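Local atomic coordinates of bromodomain factor 2 protein (Trypanosoma cruzi, PDB entry 6NIM), a protein that probably binds acetylated lysines, as bromodomains do, and thereby may read chromatin marks in this parasite. Residues Val20-Asp25 and Leu105-Gln110; Asp71-Val76 and Cys111-Asp116; Ala81-Tyr86 and Gln95-Phe100. All coordinates share one frame; numbering follows the deposited sequence.

Interaction 1 of 3, residues Val20-Asp25 and Leu105-Gln110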
ATOM      1  N   VAL A  20      -6.808   5.929  15.761  1.00 16.78           N
ATOM      2  CA  VAL A  20      -7.968   6.181  14.866  1.00 17.86           C
ATOM      3  C   VAL A  20      -8.697   7.434  15.358  1.00 18.23           C
ATOM      4  O   VAL A  20      -9.074   8.238  14.544  1.00 16.01           O
ATOM      5  CB  VAL A  20      -8.879   4.946  14.790  1.00 17.43           C
ATOM      6  CG1 VAL A  20     -10.220   5.263  14.161  1.00 18.95           C
ATOM      7  CG2 VAL A  20      -8.140   3.846  14.053  1.00 18.70           C
ATOM      8  N   HIS A  21      -8.902   7.574  16.660  1.00 18.99           N
ATOM      9  CA  HIS A  21      -9.624   8.729  17.245  1.00 18.43           C
ATOM     10  C   HIS A  21      -8.857  10.036  16.978  1.00 17.66           C
ATOM     11  O   HIS A  21      -9.501  11.066  16.692  1.00 18.77           O
ATOM     12  CB  HIS A  21      -9.903   8.514  18.745  1.00 20.93           C
ATOM     13  CG  HIS A  21     -10.691   9.642  19.309  1.00 22.98           C
ATOM     14  ND1 HIS A  21     -10.136  10.567  20.164  1.00 27.26           N
ATOM     15  CD2 HIS A  21     -11.953  10.044  19.050  1.00 25.36           C
ATOM     16  CE1 HIS A  21     -11.055  11.466  20.474  1.00 26.86           C
ATOM     17  NE2 HIS A  21     -12.173  11.178  19.763  1.00 27.23           N
ATOM     18  N   GLN A  22      -7.530  10.028  17.068  1.00 17.43           N
ATOM     19  CA  GLN A  22      -6.739  11.266  16.847  1.00 18.24           C
ATOM     20  C   GLN A  22      -6.925  11.677  15.388  1.00 16.94           C
ATOM     21  O   GLN A  22      -7.087  12.869  15.134  1.00 18.03           O
ATOM     22  CB  GLN A  22      -5.250  11.063  17.133  1.00 19.12           C
ATOM     23  CG  GLN A  22      -4.888  10.913  18.604  1.00 22.40           C
ATOM     24  CD  GLN A  22      -5.134  12.153  19.434  1.00 27.05           C
ATOM     25  OE1 GLN A  22      -4.706  13.248  19.088  1.00 28.99           O
ATOM     26  NE2 GLN A  22      -5.777  11.988  20.584  1.00 27.00           N
ATOM     27  N   LEU A  23      -6.908  10.699  14.461  1.00 17.24           N
ATOM     28  CA  LEU A  23      -7.076  10.960  13.008  1.00 15.72           C
ATOM     29  C   LEU A  23      -8.492  11.480  12.758  1.00 17.22           C
ATOM     30  O   LEU A  23      -8.655  12.368  11.917  1.00 17.97           O
ATOM     31  CB  LEU A  23      -6.792   9.680  12.205  1.00 16.59           C
ATOM     32  CG  LEU A  23      -5.342   9.188  12.239  1.00 16.31           C
ATOM     33  CD1 LEU A  23      -5.222   7.901  11.453  1.00 18.05           C
ATOM     34  CD2 LEU A  23      -4.344  10.225  11.705  1.00 17.35           C
ATOM     35  N   TRP A  24      -9.495  10.883  13.403  1.00 16.75           N
ATOM     36  CA  TRP A  24     -10.898  11.334  13.318  1.00 17.91           C
ATOM     37  C   TRP A  24     -10.993  12.839  13.608  1.00 17.32           C
ATOM     38  O   TRP A  24     -11.635  13.535  12.843  1.00 20.13           O
ATOM     39  CB  TRP A  24     -11.740  10.509  14.291  1.00 19.70           C
ATOM     40  CG  TRP A  24     -13.200  10.795  14.220  1.00 20.65           C
ATOM     41  CD1 TRP A  24     -13.862  11.833  14.810  1.00 21.55           C
ATOM     42  CD2 TRP A  24     -14.197   9.980  13.577  1.00 20.93           C
ATOM     43  NE1 TRP A  24     -15.202  11.729  14.557  1.00 20.53           N
ATOM     44  CE2 TRP A  24     -15.438  10.613  13.803  1.00 22.23           C
ATOM     45  CE3 TRP A  24     -14.158   8.791  12.833  1.00 21.05           C
ATOM     46  CZ2 TRP A  24     -16.628  10.108  13.282  1.00 21.39           C
ATOM     47  CZ3 TRP A  24     -15.332   8.289  12.334  1.00 24.53           C
ATOM     48  CH2 TRP A  24     -16.547   8.942  12.553  1.00 22.12           C
ATOM     49  N   ASP A  25     -10.378  13.296  14.696  1.00 19.00           N
ATOM     50  CA  ASP A  25     -10.481  14.689  15.204  1.00 20.19           C
ATOM     51  C   ASP A  25      -9.668  15.623  14.310  1.00 21.86           C
ATOM     52  O   ASP A  25     -10.047  16.797  14.173  1.00 20.82           O
ATOM     53  CB  ASP A  25     -10.034  14.772  16.653  1.00 21.37           C
ATOM     54  CG  ASP A  25     -11.065  14.246  17.646  1.00 23.07           C
ATOM     55  OD1 ASP A  25     -12.195  14.010  17.233  1.00 25.87           O
ATOM     56  OD2 ASP A  25     -10.707  14.046  18.807  1.00 26.28           O
ATOM     57  N   LEU A 105       1.972   8.629  10.587  1.00 16.35           N
ATOM     58  CA  LEU A 105       2.924   7.851  11.402  1.00 16.26           C
ATOM     59  C   LEU A 105       3.326   8.669  12.634  1.00 16.94           C
ATOM     60  O   LEU A 105       3.527   8.087  13.702  1.00 17.26           O
ATOM     61  CB  LEU A 105       4.173   7.496  10.589  1.00 18.75           C
ATOM     62  CG  LEU A 105       3.948   6.576   9.400  1.00 21.53           C
ATOM     63  CD1 LEU A 105       5.289   6.327   8.721  1.00 23.90           C
ATOM     64  CD2 LEU A 105       3.279   5.265   9.787  1.00 22.23           C
ATOM     65  N   ASP A 106       3.413   9.981  12.497  1.00 16.48           N
ATOM     66  CA  ASP A 106       3.711  10.872  13.644  1.00 16.58           C
ATOM     67  C   ASP A 106       2.607  10.713  14.715  1.00 15.57           C
ATOM     68  O   ASP A 106       2.925  10.598  15.923  1.00 17.17           O
ATOM     69  CB  ASP A 106       3.815  12.317  13.165  1.00 16.59           C
ATOM     70  CG  ASP A 106       4.456  13.212  14.205  1.00 18.09           C
ATOM     71  OD1 ASP A 106       5.632  12.934  14.551  1.00 19.41           O
ATOM     72  OD2 ASP A 106       3.750  14.118  14.732  1.00 18.84           O
ATOM     73  N   VAL A 107       1.359  10.686  14.274  1.00 15.56           N
ATOM     74  CA  VAL A 107       0.169  10.447  15.150  1.00 15.52           C
ATOM     75  C   VAL A 107       0.269   9.061  15.779  1.00 16.41           C
ATOM     76  O   VAL A 107       0.077   8.966  17.005  1.00 15.68           O
ATOM     77  CB  VAL A 107      -1.168  10.646  14.410  1.00 15.62           C
ATOM     78  CG1 VAL A 107      -2.377  10.362  15.315  1.00 16.71           C
ATOM     79  CG2 VAL A 107      -1.238  12.081  13.894  1.00 15.92           C
ATOM     80  N   ALA A 108       0.558   8.013  14.992  1.00 15.88           N
ATOM     81  CA  ALA A 108       0.731   6.644  15.531  1.00 15.53           C
ATOM     82  C   ALA A 108       1.745   6.681  16.665  1.00 15.14           C
ATOM     83  O   ALA A 108       1.464   6.157  17.771  1.00 15.65           O
ATOM     84  CB  ALA A 108       1.170   5.702  14.457  1.00 15.52           C
ATOM     85  N   ARG A 109       2.900   7.326  16.449  1.00 16.55           N
ATOM     86  CA  ARG A 109       3.937   7.456  17.513  1.00 18.85           C
ATOM     87  C   ARG A 109       3.405   8.226  18.734  1.00 18.03           C
ATOM     88  O   ARG A 109       3.730   7.819  19.880  1.00 17.08           O
ATOM     89  CB  ARG A 109       5.182   8.161  16.974  1.00 19.97           C
ATOM     90  CG  ARG A 109       6.000   7.323  15.998  1.00 24.67           C
ATOM     91  CD  ARG A 109       7.122   8.207  15.447  1.00 29.80           C
ATOM     92  NE  ARG A 109       7.998   7.510  14.496  1.00 36.91           N
ATOM     93  CZ  ARG A 109       8.924   6.612  14.838  1.00 43.07           C
ATOM     94  NH1 ARG A 109       9.112   6.296  16.113  1.00 45.61           N
ATOM     95  NH2 ARG A 109       9.664   6.025  13.910  1.00 41.01           N
ATOM     96  N   GLN A 110       2.637   9.310  18.532  1.00 17.45           N
ATOM     97  CA  GLN A 110       2.048  10.090  19.648  1.00 16.52           C
ATOM     98  C   GLN A 110       1.142   9.173  20.483  1.00 17.19           C
ATOM     99  O   GLN A 110       0.902   9.493  21.643  1.00 17.43           O
ATOM    100  CB  GLN A 110       1.216  11.276  19.169  1.00 16.75           C
ATOM    101  CG  GLN A 110       2.019  12.360  18.467  1.00 18.12           C
ATOM    102  CD  GLN A 110       1.096  13.449  17.993  1.00 19.13           C
ATOM    103  OE1 GLN A 110       0.080  13.171  17.357  1.00 19.02           O
ATOM    104  NE2 GLN A 110       1.406  14.693  18.369  1.00 20.60           N
TER
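Val107 puts one methyl, CG1, against two neighbouring side chains of helix 13-26. The closer partner is Gln22, whose CB lies 3.5 Å from Val107 CG1; the other is Leu23, whose CD2 comes to 4.1 Å from Val107 CG1. With CG1 anti to the backbone N (chi1 179°), the valine sends that branch straight across the gap. A short beta-branched residue suits this spot, because the backbones are close: the CA atoms of Gln22 and Val107 are 7.2 Å apart. Gln22 serves here as an aliphatic residue. Its CB and CG face the valine, while the bend at chi2 (-66°) carries the amide away from it. Leu23 is directed more obliquely: its CD1 branch runs on extended, and the other methyl, CD2, is the one that turns to Val107.

In the bromodomain fold, a left-handed bundle of four helices, this contact joins the first long helix, 13-26, to the last, 92-110. Phe19 and Lys26, about a turn to each side along helix 13-26, also touch Val107. Leu23 meets Val76 of helix 69-86 as well, facing the bundle interior as a leucine should, and Gln22 reaches Cys111 just past the end of helix 92-110.

Interaction 2 of 3, residues Asp71-Val76 and Cys111-Asp116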
ATOM      1  N   ASP A  71      -0.904  -3.820  10.641  1.00 23.35           N
ATOM      2  CA  ASP A  71      -2.096  -3.996   9.775  1.00 24.87           C
ATOM      3  C   ASP A  71      -3.020  -2.782   9.910  1.00 21.90           C
ATOM      4  O   ASP A  71      -3.616  -2.368   8.886  1.00 20.11           O
ATOM      5  CB  ASP A  71      -2.878  -5.254  10.123  1.00 26.46           C
ATOM      6  CG  ASP A  71      -2.125  -6.543   9.819  1.00 32.39           C
ATOM      7  OD1 ASP A  71      -1.258  -6.517   8.928  1.00 32.11           O
ATOM      8  OD2 ASP A  71      -2.428  -7.557  10.484  1.00 36.97           O
ATOM      9  N   VAL A  72      -3.147  -2.234  11.120  1.00 19.74           N
ATOM     10  CA  VAL A  72      -4.011  -1.039  11.341  1.00 18.65           C
ATOM     11  C   VAL A  72      -3.372   0.168  10.644  1.00 17.89           C
ATOM     12  O   VAL A  72      -4.073   0.914   9.939  1.00 18.54           O
ATOM     13  CB  VAL A  72      -4.244  -0.797  12.841  1.00 17.51           C
ATOM     14  CG1 VAL A  72      -4.974   0.503  13.071  1.00 19.58           C
ATOM     15  CG2 VAL A  72      -5.014  -1.969  13.433  1.00 20.09           C
ATOM     16  N   GLN A  73      -2.058   0.325  10.792  1.00 18.58           N
ATOM     17  CA  GLN A  73      -1.333   1.442  10.133  1.00 18.75           C
ATOM     18  C   GLN A  73      -1.460   1.327   8.613  1.00 17.86           C
ATOM     19  O   GLN A  73      -1.684   2.347   7.975  1.00 18.41           O
ATOM     20  CB  GLN A  73       0.125   1.481  10.567  1.00 19.34           C
ATOM     21  CG  GLN A  73       0.244   1.852  12.023  1.00 21.03           C
ATOM     22  CD  GLN A  73       1.657   1.776  12.508  1.00 25.20           C
ATOM     23  OE1 GLN A  73       2.588   2.159  11.797  1.00 26.58           O
ATOM     24  NE2 GLN A  73       1.790   1.348  13.754  1.00 22.55           N
ATOM     25  N   ASN A  74      -1.367   0.117   8.072  1.00 20.38           N
ATOM     26  CA  ASN A  74      -1.471  -0.151   6.614  1.00 21.33           C
ATOM     27  C   ASN A  74      -2.897   0.167   6.139  1.00 19.54           C
ATOM     28  O   ASN A  74      -3.037   0.661   5.022  1.00 18.66           O
ATOM     29  CB  ASN A  74      -0.972  -1.570   6.320  1.00 24.00           C
ATOM     30  CG  ASN A  74       0.532  -1.669   6.513  1.00 31.05           C
ATOM     31  OD1 ASN A  74       1.247  -0.656   6.565  1.00 36.42           O
ATOM     32  ND2 ASN A  74       1.043  -2.879   6.629  1.00 30.83           N
ATOM     33  N   ALA A  75      -3.928  -0.093   6.948  1.00 18.91           N
ATOM     34  CA  ALA A  75      -5.339   0.216   6.625  1.00 18.33           C
ATOM     35  C   ALA A  75      -5.511   1.733   6.558  1.00 18.01           C
ATOM     36  O   ALA A  75      -6.114   2.247   5.611  1.00 18.24           O
ATOM     37  CB  ALA A  75      -6.278  -0.402   7.633  1.00 19.31           C
ATOM     38  N   VAL A  76      -4.924   2.444   7.508  1.00 17.35           N
ATOM     39  CA  VAL A  76      -4.962   3.927   7.481  1.00 16.90           C
ATOM     40  C   VAL A  76      -4.205   4.422   6.240  1.00 16.94           C
ATOM     41  O   VAL A  76      -4.701   5.329   5.521  1.00 17.19           O
ATOM     42  CB  VAL A  76      -4.355   4.487   8.777  1.00 16.83           C
ATOM     43  CG1 VAL A  76      -4.067   5.971   8.660  1.00 17.24           C
ATOM     44  CG2 VAL A  76      -5.252   4.196   9.962  1.00 16.65           C
ATOM     45  N   CYS A 111       0.598   8.102  19.901  1.00 16.70           N
ATOM     46  CA  CYS A 111      -0.331   7.157  20.594  1.00 17.26           C
ATOM     47  C   CYS A 111       0.413   5.918  21.124  1.00 17.32           C
ATOM     48  O   CYS A 111      -0.261   4.973  21.623  1.00 19.84           O
ATOM     49  CB  CYS A 111      -1.493   6.779  19.688  1.00 17.44           C
ATOM     50  SG  CYS A 111      -2.534   8.188  19.239  1.00 17.45           S
ATOM     51  N   GLY A 112       1.744   5.918  21.102  1.00 17.88           N
ATOM     52  CA  GLY A 112       2.561   4.858  21.710  1.00 19.13           C
ATOM     53  C   GLY A 112       2.750   3.666  20.789  1.00 19.40           C
ATOM     54  O   GLY A 112       3.201   2.642  21.273  1.00 19.79           O
ATOM     55  N   LEU A 113       2.383   3.774  19.515  1.00 17.42           N
ATOM     56  CA  LEU A 113       2.528   2.664  18.554  1.00 19.04           C
ATOM     57  C   LEU A 113       3.932   2.682  17.975  1.00 20.67           C
ATOM     58  O   LEU A 113       4.474   3.784  17.742  1.00 19.74           O
ATOM     59  CB  LEU A 113       1.491   2.818  17.442  1.00 19.58           C
ATOM     60  CG  LEU A 113       0.050   2.588  17.888  1.00 19.82           C
ATOM     61  CD1 LEU A 113      -0.909   2.999  16.807  1.00 20.36           C
ATOM     62  CD2 LEU A 113      -0.168   1.128  18.236  1.00 19.84           C
ATOM     63  N   SER A 114       4.445   1.506  17.645  1.00 19.75           N
ATOM     64  CA  SER A 114       5.735   1.392  16.918  1.00 22.52           C
ATOM     65  C   SER A 114       5.437   1.573  15.430  1.00 21.04           C
ATOM     66  O   SER A 114       4.388   1.093  15.006  1.00 22.35           O
ATOM     67  CB  SER A 114       6.375   0.070  17.187  1.00 24.62           C
ATOM     68  OG  SER A 114       6.865   0.086  18.512  1.00 30.71           O
ATOM     69  N   VAL A 115       6.357   2.162  14.679  1.00 20.65           N
ATOM     70  CA  VAL A 115       6.175   2.327  13.208  1.00 22.89           C
ATOM     71  C   VAL A 115       7.404   1.743  12.496  1.00 22.85           C
ATOM     72  O   VAL A 115       8.514   1.718  13.086  1.00 23.04           O
ATOM     73  CB  VAL A 115       5.898   3.786  12.820  1.00 22.31           C
ATOM     74  CG1 VAL A 115       4.699   4.359  13.567  1.00 21.68           C
ATOM     75  CG2 VAL A 115       7.111   4.665  12.992  1.00 25.24           C
ATOM     76  N   ASP A 116       7.200   1.310  11.266  1.00 21.83           N
ATOM     77  CA  ASP A 116       8.301   0.842  10.376  1.00 22.08           C
ATOM     78  C   ASP A 116       8.474   1.916   9.298  1.00 21.47           C
ATOM     79  O   ASP A 116       7.786   1.863   8.276  1.00 22.45           O
ATOM     80  CB  ASP A 116       7.948  -0.558   9.871  1.00 23.57           C
ATOM     81  CG  ASP A 116       9.047  -1.204   9.059  1.00 25.04           C
ATOM     82  OD1 ASP A 116       9.928  -0.463   8.541  1.00 21.63           O
ATOM     83  OD2 ASP A 116       9.015  -2.426   8.978  1.00 25.56           O
TER
HETATM   84  O   HOH W   1       4.488   1.408  10.211  1.00 33.78           O
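Gln73 reaches from helix 69-86 to the chain that follows helix 92-110 and holds it with both ends of its amide. On one side NE2 donates to the backbone O of Ser114 at 2.9 Å. The bond is nearly straight, with an N-H...O angle of 175°, and the carbonyl oxygen lies 1° out of the amide plane of Gln73, although the donor is tilted from the carbonyl's own plane. On the other side OE1 accepts from a water, the two oxygens being 2.6 Å apart. The same water accepts from Asp116 N, at 2.9 Å from that nitrogen, so the amide spans the loop from Ser114 to Asp116 and its rotation is fixed from both ends. Glutamine suits the place: its chain, extended beyond CG (chi2 175°), is long enough to reach the loop, and its head offers a donor to the Ser114 carbonyl and an acceptor to the water that carries on to Asp116 N.

The tight part is one face of this buried amide, which is covered by apolar groups. Val115 CG1 packs against Gln73 OE1 at 3.5 Å, and Leu113 CB lies 4.0 Å from Gln73 NE2, while Leu105 of helix 92-110 also touches the glutamine. The outer side is looser: Ser114 gives the contact its carbonyl, whereas the residue as a whole is exposed, and Asp116 is joined to Gln73 only through the water. Asp116 also packs on Leu84 of the second subunit.

Gly112, with positive phi, is the C-prime residue of a Schellman motif, in which Leu113 N bonds to Ala108 O and Gly112 N to Arg109 O; this ends the last helix of the bromodomain bundle and turns the chain back past the start of helix 69-86.

Interaction 3 of 3, residues Ala81-Tyr86 and Gln95-Phe100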
ATOM      1  N   ALA A  81      -4.121   6.767   0.721  1.00 17.78           N
ATOM      2  CA  ALA A  81      -3.759   6.548  -0.706  1.00 18.59           C
ATOM      3  C   ALA A  81      -5.017   6.664  -1.572  1.00 18.99           C
ATOM      4  O   ALA A  81      -4.964   7.284  -2.645  1.00 18.15           O
ATOM      5  CB  ALA A  81      -3.066   5.190  -0.865  1.00 17.99           C
ATOM      6  N   ASN A  82      -6.142   6.119  -1.106  1.00 18.49           N
ATOM      7  CA  ASN A  82      -7.418   6.151  -1.863  1.00 19.58           C
ATOM      8  C   ASN A  82      -7.759   7.612  -2.181  1.00 20.00           C
ATOM      9  O   ASN A  82      -8.173   7.919  -3.323  1.00 18.10           O
ATOM     10  CB  ASN A  82      -8.528   5.426  -1.100  1.00 19.44           C
ATOM     11  CG  ASN A  82      -8.347   3.919  -1.032  1.00 20.79           C
ATOM     12  OD1 ASN A  82      -7.541   3.333  -1.756  1.00 20.14           O
ATOM     13  ND2 ASN A  82      -9.126   3.270  -0.173  1.00 21.11           N
ATOM     14  N   ALA A  83      -7.635   8.475  -1.179  1.00 19.08           N
ATOM     15  CA  ALA A  83      -8.033   9.894  -1.267  1.00 18.15           C
ATOM     16  C   ALA A  83      -7.051  10.620  -2.200  1.00 18.10           C
ATOM     17  O   ALA A  83      -7.510  11.494  -2.952  1.00 19.66           O
ATOM     18  CB  ALA A  83      -8.096  10.513   0.098  1.00 17.19           C
ATOM     19  N   LEU A  84      -5.765  10.288  -2.129  1.00 17.39           N
ATOM     20  CA  LEU A  84      -4.734  10.901  -3.018  1.00 18.73           C
ATOM     21  C   LEU A  84      -4.977  10.466  -4.471  1.00 19.60           C
ATOM     22  O   LEU A  84      -4.846  11.333  -5.373  1.00 20.25           O
ATOM     23  CB  LEU A  84      -3.337  10.538  -2.520  1.00 18.18           C
ATOM     24  CG  LEU A  84      -2.934  11.317  -1.276  1.00 17.97           C
ATOM     25  CD1 LEU A  84      -1.703  10.724  -0.643  1.00 17.95           C
ATOM     26  CD2 LEU A  84      -2.771  12.816  -1.591  1.00 17.06           C
ATOM     27  N   GLU A  85      -5.394   9.217  -4.700  1.00 20.28           N
ATOM     28  CA  GLU A  85      -5.701   8.735  -6.079  1.00 23.63           C
ATOM     29  C   GLU A  85      -6.997   9.370  -6.594  1.00 21.66           C
ATOM     30  O   GLU A  85      -7.053   9.769  -7.775  1.00 21.53           O
ATOM     31  CB  GLU A  85      -5.879   7.213  -6.146  1.00 27.24           C
ATOM     32  CG  GLU A  85      -4.657   6.402  -5.799  1.00 34.30           C
ATOM     33  CD  GLU A  85      -4.959   4.921  -5.536  1.00 42.37           C
ATOM     34  OE1 GLU A  85      -5.762   4.337  -6.307  1.00 42.40           O
ATOM     35  OE2 GLU A  85      -4.417   4.347  -4.548  1.00 48.45           O
ATOM     36  N   TYR A  86      -8.050   9.370  -5.785  1.00 21.49           N
ATOM     37  CA  TYR A  86      -9.411   9.722  -6.245  1.00 21.50           C
ATOM     38  C   TYR A  86      -9.569  11.232  -6.398  1.00 22.06           C
ATOM     39  O   TYR A  86     -10.211  11.644  -7.385  1.00 21.97           O
ATOM     40  CB  TYR A  86     -10.499   9.170  -5.311  1.00 21.40           C
ATOM     41  CG  TYR A  86     -11.864   9.511  -5.822  1.00 22.45           C
ATOM     42  CD1 TYR A  86     -12.409   8.799  -6.880  1.00 25.80           C
ATOM     43  CD2 TYR A  86     -12.560  10.612  -5.333  1.00 22.88           C
ATOM     44  CE1 TYR A  86     -13.656   9.129  -7.391  1.00 24.88           C
ATOM     45  CE2 TYR A  86     -13.818  10.938  -5.822  1.00 23.29           C
ATOM     46  CZ  TYR A  86     -14.355  10.198  -6.870  1.00 23.68           C
ATOM     47  OH  TYR A  86     -15.577  10.533  -7.388  1.00 26.90           O
ATOM     48  N   GLN A  95      -5.431  17.819  -0.772  1.00 16.84           N
ATOM     49  CA  GLN A  95      -4.441  18.500   0.077  1.00 16.84           C
ATOM     50  C   GLN A  95      -4.523  17.957   1.508  1.00 15.56           C
ATOM     51  O   GLN A  95      -3.478  17.728   2.075  1.00 16.14           O
ATOM     52  CB  GLN A  95      -4.629  20.014   0.089  1.00 17.54           C
ATOM     53  CG  GLN A  95      -3.419  20.705   0.692  1.00 18.60           C
ATOM     54  CD  GLN A  95      -3.520  22.198   0.600  1.00 18.59           C
ATOM     55  OE1 GLN A  95      -3.930  22.845   1.562  1.00 20.35           O
ATOM     56  NE2 GLN A  95      -3.253  22.716  -0.598  1.00 17.56           N
ATOM     57  N   GLN A  96      -5.728  17.750   2.064  1.00 17.21           N
ATOM     58  CA  GLN A  96      -5.832  17.156   3.421  1.00 16.41           C
ATOM     59  C   GLN A  96      -5.211  15.752   3.414  1.00 16.57           C
ATOM     60  O   GLN A  96      -4.538  15.388   4.378  1.00 15.98           O
ATOM     61  CB  GLN A  96      -7.259  17.117   3.961  1.00 18.58           C
ATOM     62  CG  GLN A  96      -7.249  16.791   5.454  1.00 18.01           C
ATOM     63  CD  GLN A  96      -8.635  16.605   6.012  1.00 19.67           C
ATOM     64  OE1 GLN A  96      -9.371  17.565   6.215  1.00 20.79           O
ATOM     65  NE2 GLN A  96      -8.976  15.361   6.288  1.00 19.72           N
ATOM     66  N   ALA A  97      -5.403  15.012   2.336  1.00 16.52           N
ATOM     67  CA  ALA A  97      -4.845  13.650   2.220  1.00 16.31           C
ATOM     68  C   ALA A  97      -3.319  13.730   2.149  1.00 16.92           C
ATOM     69  O   ALA A  97      -2.677  12.859   2.744  1.00 17.29           O
ATOM     70  CB  ALA A  97      -5.457  12.972   1.046  1.00 16.45           C
ATOM     71  N   LEU A  98      -2.749  14.743   1.498  1.00 15.84           N
ATOM     72  CA  LEU A  98      -1.269  14.952   1.490  1.00 16.75           C
ATOM     73  C   LEU A  98      -0.781  15.155   2.912  1.00 16.51           C
ATOM     74  O   LEU A  98       0.231  14.568   3.302  1.00 16.78           O
ATOM     75  CB  LEU A  98      -0.893  16.178   0.655  1.00 17.39           C
ATOM     76  CG  LEU A  98      -0.800  16.033  -0.860  1.00 19.47           C
ATOM     77  CD1 LEU A  98      -0.417  17.385  -1.449  1.00 20.43           C
ATOM     78  CD2 LEU A  98       0.223  14.969  -1.279  1.00 19.02           C
ATOM     79  N   SER A  99      -1.503  15.996   3.663  1.00 15.86           N
ATOM     80  CA  SER A  99      -1.176  16.319   5.063  1.00 16.59           C
ATOM     81  C   SER A  99      -1.229  15.011   5.864  1.00 15.52           C
ATOM     82  O   SER A  99      -0.289  14.700   6.633  1.00 15.26           O
ATOM     83  CB  SER A  99      -2.120  17.368   5.584  1.00 16.46           C
ATOM     84  OG  SER A  99      -1.975  17.459   6.971  1.00 17.72           O
ATOM     85  N   PHE A 100      -2.308  14.255   5.701  1.00 16.82           N
ATOM     86  CA  PHE A 100      -2.490  12.986   6.447  1.00 15.51           C
ATOM     87  C   PHE A 100      -1.348  12.013   6.108  1.00 16.28           C
ATOM     88  O   PHE A 100      -0.803  11.373   7.044  1.00 14.41           O
ATOM     89  CB  PHE A 100      -3.866  12.363   6.192  1.00 16.73           C
ATOM     90  CG  PHE A 100      -4.902  12.735   7.227  1.00 15.81           C
ATOM     91  CD1 PHE A 100      -5.156  14.063   7.528  1.00 19.04           C
ATOM     92  CD2 PHE A 100      -5.602  11.757   7.927  1.00 18.00           C
ATOM     93  CE1 PHE A 100      -6.082  14.418   8.505  1.00 18.67           C
ATOM     94  CE2 PHE A 100      -6.526  12.115   8.896  1.00 18.33           C
ATOM     95  CZ  PHE A 100      -6.785  13.448   9.168  1.00 18.94           C
TER
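Leu84 and Ala97 meet with no flat group between them; the two rings of these segments belong to other neighbours. Tyr86 turns to Tyr44, their planes at about 60°, and its OH bonds to Asp43, while Phe100 leans on Phe32. The side chains that meet across the interface are all aliphatic.

Ala83 CB and Ala97 CB touch at 3.7 Å, the small residues letting the helices come near: the axes of the two segments approach to 8.6 Å. Beside this pair Leu84 supplies the bulk. Its CG is anti to the carbonyl carbon (chi1 -75°), which swings the branched end over to helix 92-110, where CD2 lies 3.8 Å from Ala97 CB. The same methyl, Leu84 CD2, sits 3.6 Å from the backbone N of Leu98 and meets Leu98 CD2 at 3.7 Å, the two leucine side chains running at about a right angle. Alanine thus makes room at the closest passage and leucine fills the flank, where Leu84 and Leu98 also pack on Ala119 and Asp118 of the second subunit, respectively.

The segments run roughly antiparallel, at 146°, as the adjoining ends of helices 69-86 and 92-110 linked by a short loop; in bromodomains that loop borders the acetyl-lysine pocket. Ala83 packs on Met31 and Gln96 bonds to Asp27 and Leu29, all in the long connection between helices 13-26 and 54-62, while Phe100 lies against Leu23 and Lys26 of helix 13-26, in a bundle without any strand.

How the interactions relate
Interactions 1 and 2 lie side by side, their centres about 9 Å apart, at the end of the bundle where helix 92-110 finishes; they touch through Leu23 and Val76 and through the turn after that helix. Interaction 3 sits about 16 and 17 Å from their centres, toward the end where the loop joining helices 69-86 and 92-110 probably borders the acetyl-lysine pocket, as in other bromodomains. It shares helix 92-110 with interaction 1 and helix 69-86 with interaction 2, and along the chain it is nested inside both, whereas interactions 1 and 2 interlace. Together they tie helix 92-110, and the loop that follows it, to helices 13-26 and 69-86. Interactions 2 and 3 also reach the second subunit.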